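UspA1 (Moraxella catarrhalis, PDB 3NTN) is a trimeric autotransporter adhesin of the bacterial outer membrane that binds fibronectin and the host receptor CEACAM1. Local coordinates at residues G44-A49 and G58-A63; I6-V11 and G21-V26. One frame throughout, in Å; residues are numbered along the deposited sequence.

Overall arrangement
Both contacts join successive coils of the left-handed parallel beta-roll that forms the head of this trimeric adhesin. From the N terminus, the chain runs through 6-11, turns round by way of strand 18-19, and comes back at 21-26, where contact 2 closes the first loop. Farther on, 44-49 leads through strand 55-57 to 58-63, and contact 1 closes a second loop of similar size. The two loops follow in series, neither enclosing nor crossing the other, with centres about 16 Å apart and nearest atoms about 7 Å apart. Contact 2 ties the first strands of the long sheet; contact 1 ties corner and return strands.

Contact 1: G44-A49 and G58-A63; sequences GRKNQA and GIDNKA
Gly44-Ala49 and Gly58-Ala63 run parallel, one coil beside the next, with CA atoms of Arg45 and Ile59 4.9 Å apart. Backbone bonds go both ways: Arg45 N to Gly58 O, Asp60 N to Arg45 O, Gln48 N to Asn61 O and Ala63 N to Gln48 O. Between the bridged ends, both chains turn through Lys46 and Asp60, which have positive phi. Two asparagines follow this turn. Asn47 and Asn61 extend in the same direction next to each other, their hydrogen-bonded amides only 3° from coplanar. Asn47 OD1 takes two bonds, from Asn61 ND2 at 3.0 Å and from Asn61 N at 3.1 Å, which arrive from opposite faces of its plane. Asn47 ND2 donates an N-H to Gly58 O at 2.8 Å, from above the carbonyl plane, so that oxygen is held by two donors. Both side chains set CG beside their own backbone N (chi1 -62° for Asn47, -60° for Asn61), which lets Asn47 OD1 meet both N and ND2 of Asn61. Beyond the asparagines, the bent chain of Lys46 crosses Asp60, and NZ stands 3.6 Å from Asp60 OD2 in a salt bridge. A water accepts from Lys62 NZ at 3.0 Å and lies 2.9 Å from both Lys46 O and Asp60 OD1. Gln48 lies alongside Lys62, while its OE1 bonds to Asn64. Ile59 CG2 sits over one face of the Arg45 guanidinium, whose NE is salt-bridged to Asp38 of the second subunit. The asparagine ladder continues both ways, Asn47 to Asn32 toward the preceding coil and Asn61 to Gly72 and Asn75 toward the following one, while Asn47 and Ala49 pack on Ile41 of strand 40-42, and Asn61 and Ala63 on Ala56 and Ala70 of strands 55-57 and 69-71.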
loop_
_atom_site.group_PDB
_atom_site.type_symbol
_atom_site.label_atom_id
_atom_site.label_comp_id
_atom_site.label_asym_id
_atom_site.label_seq_id
_atom_site.Cartn_x
_atom_site.Cartn_y
_atom_site.Cartn_z
ATOM N N GLY B 44 -8.942 -27.168 -7.388
ATOM C CA GLY B 44 -7.618 -27.422 -6.871
ATOM C C GLY B 44 -7.697 -28.638 -5.984
ATOM O O GLY B 44 -8.491 -29.537 -6.230
ATOM N N ARG B 45 -6.906 -28.648 -4.922
ATOM C CA ARG B 45 -6.549 -29.883 -4.224
ATOM C C ARG B 45 -6.329 -29.586 -2.762
ATOM O O ARG B 45 -5.652 -28.631 -2.428
ATOM C CB ARG B 45 -5.253 -30.456 -4.825
ATOM C CG ARG B 45 -4.727 -31.753 -4.092
ATOM C CD ARG B 45 -3.696 -32.571 -4.915
ATOM N NE ARG B 45 -2.476 -31.819 -5.240
ATOM C CZ ARG B 45 -1.387 -31.768 -4.469
ATOM N NH1 ARG B 45 -1.367 -32.408 -3.306
ATOM N NH2 ARG B 45 -0.309 -31.064 -4.846
ATOM N N LYS B 46 -6.882 -30.430 -1.897
ATOM C CA LYS B 46 -6.627 -30.373 -0.451
ATOM C C LYS B 46 -7.124 -29.060 0.219
ATOM O O LYS B 46 -6.588 -28.637 1.232
ATOM C CB LYS B 46 -5.142 -30.558 -0.214
ATOM C CG LYS B 46 -4.768 -31.550 0.796
ATOM C CD LYS B 46 -3.304 -31.967 0.497
ATOM C CE LYS B 46 -2.241 -31.307 1.385
ATOM N NZ LYS B 46 -0.953 -31.048 0.611
ATOM N N ASN B 47 -8.140 -28.424 -0.359
ATOM C CA ASN B 47 -8.738 -27.210 0.219
ATOM C C ASN B 47 -9.811 -27.512 1.276
ATOM O O ASN B 47 -10.546 -28.505 1.183
ATOM C CB ASN B 47 -9.356 -26.314 -0.851
ATOM C CG ASN B 47 -8.335 -25.812 -1.866
ATOM O OD1 ASN B 47 -7.425 -25.078 -1.514
ATOM N ND2 ASN B 47 -8.489 -26.203 -3.126
ATOM N N GLN B 48 -9.866 -26.643 2.282
ATOM C CA GLN B 48 -10.976 -26.604 3.230
ATOM C C GLN B 48 -11.651 -25.243 3.198
ATOM O O GLN B 48 -11.032 -24.236 2.825
ATOM C CB GLN B 48 -10.509 -26.904 4.642
ATOM C CG GLN B 48 -9.869 -28.269 4.782
ATOM C CD GLN B 48 -9.261 -28.444 6.138
ATOM O OE1 GLN B 48 -9.575 -27.692 7.084
ATOM N NE2 GLN B 48 -8.378 -29.438 6.265
ATOM N N ALA B 49 -12.939 -25.250 3.504
ATOM C CA ALA B 49 -13.664 -24.045 3.715
ATOM C C ALA B 49 -14.724 -24.283 4.801
ATOM O O ALA B 49 -15.882 -24.577 4.537
ATOM C CB ALA B 49 -14.257 -23.511 2.402
ATOM N N GLY B 58 -7.205 -23.366 -5.241
ATOM C CA GLY B 58 -5.783 -23.576 -5.419
ATOM C C GLY B 58 -5.381 -24.823 -4.650
ATOM O O GLY B 58 -6.131 -25.804 -4.605
ATOM N N ILE B 59 -4.203 -24.793 -4.013
ATOM C CA ILE B 59 -3.742 -25.951 -3.339
ATOM C C ILE B 59 -3.577 -25.684 -1.841
ATOM O O ILE B 59 -2.878 -24.727 -1.418
ATOM C CB ILE B 59 -2.423 -26.449 -3.935
ATOM C CG1 ILE B 59 -2.627 -26.927 -5.359
ATOM C CG2 ILE B 59 -1.807 -27.566 -3.058
ATOM C CD1 ILE B 59 -1.297 -27.202 -6.087
ATOM N N ASP B 60 -4.231 -26.521 -1.033
ATOM C CA ASP B 60 -3.965 -26.576 0.410
ATOM C C ASP B 60 -4.354 -25.301 1.203
ATOM O O ASP B 60 -3.671 -24.916 2.150
ATOM C CB ASP B 60 -2.478 -27.017 0.700
ATOM C CG ASP B 60 -2.342 -27.733 2.040
ATOM O OD1 ASP B 60 -3.367 -27.980 2.716
ATOM O OD2 ASP B 60 -1.223 -28.022 2.462
ATOM N N ASN B 61 -5.474 -24.686 0.840
ATOM C CA ASN B 61 -5.968 -23.478 1.513
ATOM C C ASN B 61 -6.963 -23.848 2.572
ATOM O O ASN B 61 -7.611 -24.900 2.448
ATOM C CB ASN B 61 -6.609 -22.541 0.504
ATOM C CG ASN B 61 -5.631 -22.121 -0.564
ATOM O OD1 ASN B 61 -4.698 -21.386 -0.269
ATOM N ND2 ASN B 61 -5.784 -22.641 -1.798
ATOM N N LYS B 62 -7.070 -23.017 3.611
ATOM C CA LYS B 62 -8.093 -23.175 4.606
ATOM C C LYS B 62 -8.820 -21.859 4.712
ATOM O O LYS B 62 -8.274 -20.876 5.187
ATOM C CB LYS B 62 -7.484 -23.510 5.970
ATOM C CG LYS B 62 -6.837 -24.898 6.044
ATOM C CD LYS B 62 -6.366 -25.202 7.511
ATOM C CE LYS B 62 -5.877 -26.629 7.669
ATOM N NZ LYS B 62 -4.950 -26.970 6.539
ATOM N N ALA B 63 -10.076 -21.850 4.284
ATOM C CA ALA B 63 -10.856 -20.648 4.318
ATOM C C ALA B 63 -11.821 -20.932 5.447
ATOM O O ALA B 63 -13.031 -21.151 5.204
ATOM C CB ALA B 63 -11.552 -20.509 3.026
HETATM O O HOH W 1 -5.961 -27.256 3.744
#

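Contact 2: I6-V11 and G21-V26; sequences IENSTV and GRNSTV
Ile6-Val11 and Gly21-Val26 are equivalent parts of two successive coils, each a type II turn running into a short strand, with CA atoms of Thr10 and Thr25 4.7 Å apart in parallel. Asn23 N donates to Glu7 O at 2.8 Å across the turns, and the strands are joined by Thr10 N to Ser24 O and by Val26 N to Thr10 O, the latter 2.8 Å. Matching side chains lie next to each other across the coils. Asn8 and Asn23 extend in a common direction with amides 14° from coplanar, and a weak bond of 3.4 Å runs from Asn8 ND2 to Asn23 OD1; Asn23 ND2 turns instead to Asp38 of the next coil. Glu7 and Arg22 also run alongside, through carbon more than charge: Glu7 CB lies 3.7 Å from Arg22 CG, whereas Glu7 OE2 and Arg22 NH1 remain 4.5 Å apart, beyond a salt bridge, with the carboxylate and guanidinium planes 81° apart. On the inner side, Ser24 OG bonds back to Gly21 O within its own turn, its hydroxyl placed between backbone N and carbonyl carbon (chi1 65°); Gly21 O also takes Ser24 N. Ser9 CB touches Gly21 O and Ser24 O. A water lies in the groove between Thr10 and Thr25, accepting from Thr10 OG1 at 2.8 Å and Thr25 OG1 at 3.2 Å and donating to Asn8 O and Ser24 O. Gly13 and Gly29 of the third subunit pack on the same threonines. The chemistry is thus mostly polar: backbone bonds set the spacing of the coils, the water serves Asn8 O and gives Ser24 O a second donor beside Thr10 N, and Asn, Ser, Thr and Val each face their own kind, with Glu7 beside Arg22 the exception.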
loop_
_atom_site.group_PDB
_atom_site.type_symbol
_atom_site.label_atom_id
_atom_site.label_comp_id
_atom_site.label_asym_id
_atom_site.label_seq_id
_atom_site.Cartn_x
_atom_site.Cartn_y
_atom_site.Cartn_z
ATOM N N ILE B 6 -26.645 -32.447 1.938
ATOM C CA ILE B 6 -27.352 -31.303 2.561
ATOM C C ILE B 6 -28.119 -30.435 1.564
ATOM O O ILE B 6 -27.890 -30.505 0.355
ATOM C CB ILE B 6 -26.379 -30.385 3.351
ATOM C CG1 ILE B 6 -25.033 -31.086 3.573
ATOM C CG2 ILE B 6 -27.030 -29.877 4.648
ATOM C CD1 ILE B 6 -25.036 -32.310 4.525
ATOM N N GLU B 7 -29.029 -29.616 2.086
ATOM C CA GLU B 7 -29.772 -28.668 1.274
ATOM C C GLU B 7 -28.824 -27.916 0.361
ATOM O O GLU B 7 -27.821 -27.331 0.809
ATOM C CB GLU B 7 -30.498 -27.663 2.152
ATOM C CG GLU B 7 -31.854 -27.221 1.623
ATOM C CD GLU B 7 -32.584 -26.325 2.607
ATOM O OE1 GLU B 7 -33.743 -26.660 2.987
ATOM O OE2 GLU B 7 -31.981 -25.299 3.010
ATOM N N ASN B 8 -29.147 -27.991 -0.927
ATOM C CA ASN B 8 -28.527 -27.205 -1.982
ATOM C C ASN B 8 -27.008 -27.330 -2.064
ATOM O O ASN B 8 -26.338 -26.389 -2.523
ATOM C CB ASN B 8 -28.971 -25.734 -1.891
ATOM C CG ASN B 8 -30.476 -25.573 -2.017
ATOM O OD1 ASN B 8 -31.106 -26.190 -2.879
ATOM N ND2 ASN B 8 -31.061 -24.738 -1.159
ATOM N N SER B 9 -26.468 -28.473 -1.630
ATOM C CA SER B 9 -25.037 -28.694 -1.790
ATOM C C SER B 9 -24.642 -29.318 -3.169
ATOM O O SER B 9 -25.407 -30.088 -3.776
ATOM C CB SER B 9 -24.441 -29.416 -0.587
ATOM O OG SER B 9 -24.769 -30.781 -0.573
ATOM N N THR B 10 -23.463 -28.931 -3.663
ATOM C CA THR B 10 -23.009 -29.301 -5.008
ATOM C C THR B 10 -21.538 -29.713 -5.033
ATOM O O THR B 10 -20.670 -28.956 -4.592
ATOM C CB THR B 10 -23.249 -28.144 -6.049
ATOM O OG1 THR B 10 -24.643 -27.813 -6.083
ATOM C CG2 THR B 10 -22.780 -28.519 -7.477
ATOM N N VAL B 11 -21.304 -30.940 -5.524
ATOM C CA VAL B 11 -20.041 -31.426 -6.139
ATOM C C VAL B 11 -20.560 -31.957 -7.492
ATOM O O VAL B 11 -21.303 -32.929 -7.515
ATOM C CB VAL B 11 -19.480 -32.628 -5.353
ATOM C CG1 VAL B 11 -18.101 -33.040 -5.905
ATOM C CG2 VAL B 11 -19.472 -32.360 -3.821
ATOM N N GLY B 21 -21.593 -28.518 3.861
ATOM C CA GLY B 21 -22.305 -27.340 4.396
ATOM C C GLY B 21 -23.566 -27.105 3.601
ATOM O O GLY B 21 -23.583 -27.360 2.384
ATOM N N ARG B 22 -24.640 -26.667 4.270
ATOM C CA ARG B 22 -25.824 -26.153 3.565
ATOM C C ARG B 22 -25.440 -25.095 2.517
ATOM O O ARG B 22 -24.663 -24.198 2.826
ATOM C CB ARG B 22 -26.791 -25.544 4.579
ATOM C CG ARG B 22 -28.215 -25.402 4.071
ATOM C CD ARG B 22 -29.273 -25.267 5.205
ATOM N NE ARG B 22 -28.902 -24.344 6.301
ATOM C CZ ARG B 22 -28.886 -23.019 6.209
ATOM N NH1 ARG B 22 -29.223 -22.418 5.065
ATOM N NH2 ARG B 22 -28.525 -22.290 7.262
ATOM N N ASN B 23 -26.012 -25.187 1.306
ATOM C CA ASN B 23 -25.671 -24.342 0.131
ATOM C C ASN B 23 -24.180 -24.328 -0.251
ATOM O O ASN B 23 -23.725 -23.403 -0.972
ATOM C CB ASN B 23 -26.061 -22.861 0.323
ATOM C CG ASN B 23 -27.471 -22.651 0.833
ATOM O OD1 ASN B 23 -28.449 -23.225 0.326
ATOM N ND2 ASN B 23 -27.593 -21.780 1.832
ATOM N N SER B 24 -23.393 -25.274 0.265
ATOM C CA SER B 24 -21.966 -25.283 -0.067
ATOM C C SER B 24 -21.732 -25.856 -1.492
ATOM O O SER B 24 -22.552 -26.620 -2.011
ATOM C CB SER B 24 -21.163 -26.065 0.954
ATOM O OG SER B 24 -21.562 -27.431 0.907
ATOM N N THR B 25 -20.596 -25.490 -2.079
ATOM C CA THR B 25 -20.223 -25.864 -3.421
ATOM C C THR B 25 -18.742 -26.268 -3.463
ATOM O O THR B 25 -17.874 -25.527 -3.008
ATOM C CB THR B 25 -20.418 -24.643 -4.365
ATOM O OG1 THR B 25 -21.770 -24.165 -4.278
ATOM C CG2 THR B 25 -20.099 -25.001 -5.829
ATOM N N VAL B 26 -18.445 -27.411 -4.040
ATOM C CA VAL B 26 -17.099 -27.726 -4.491
ATOM C C VAL B 26 -17.190 -28.012 -6.014
ATOM O O VAL B 26 -17.775 -29.003 -6.420
ATOM C CB VAL B 26 -16.506 -29.000 -3.778
ATOM C CG1 VAL B 26 -15.133 -29.326 -4.338
ATOM C CG2 VAL B 26 -16.469 -28.832 -2.279
HETATM O O HOH W 2 -24.471 -25.853 -4.049
#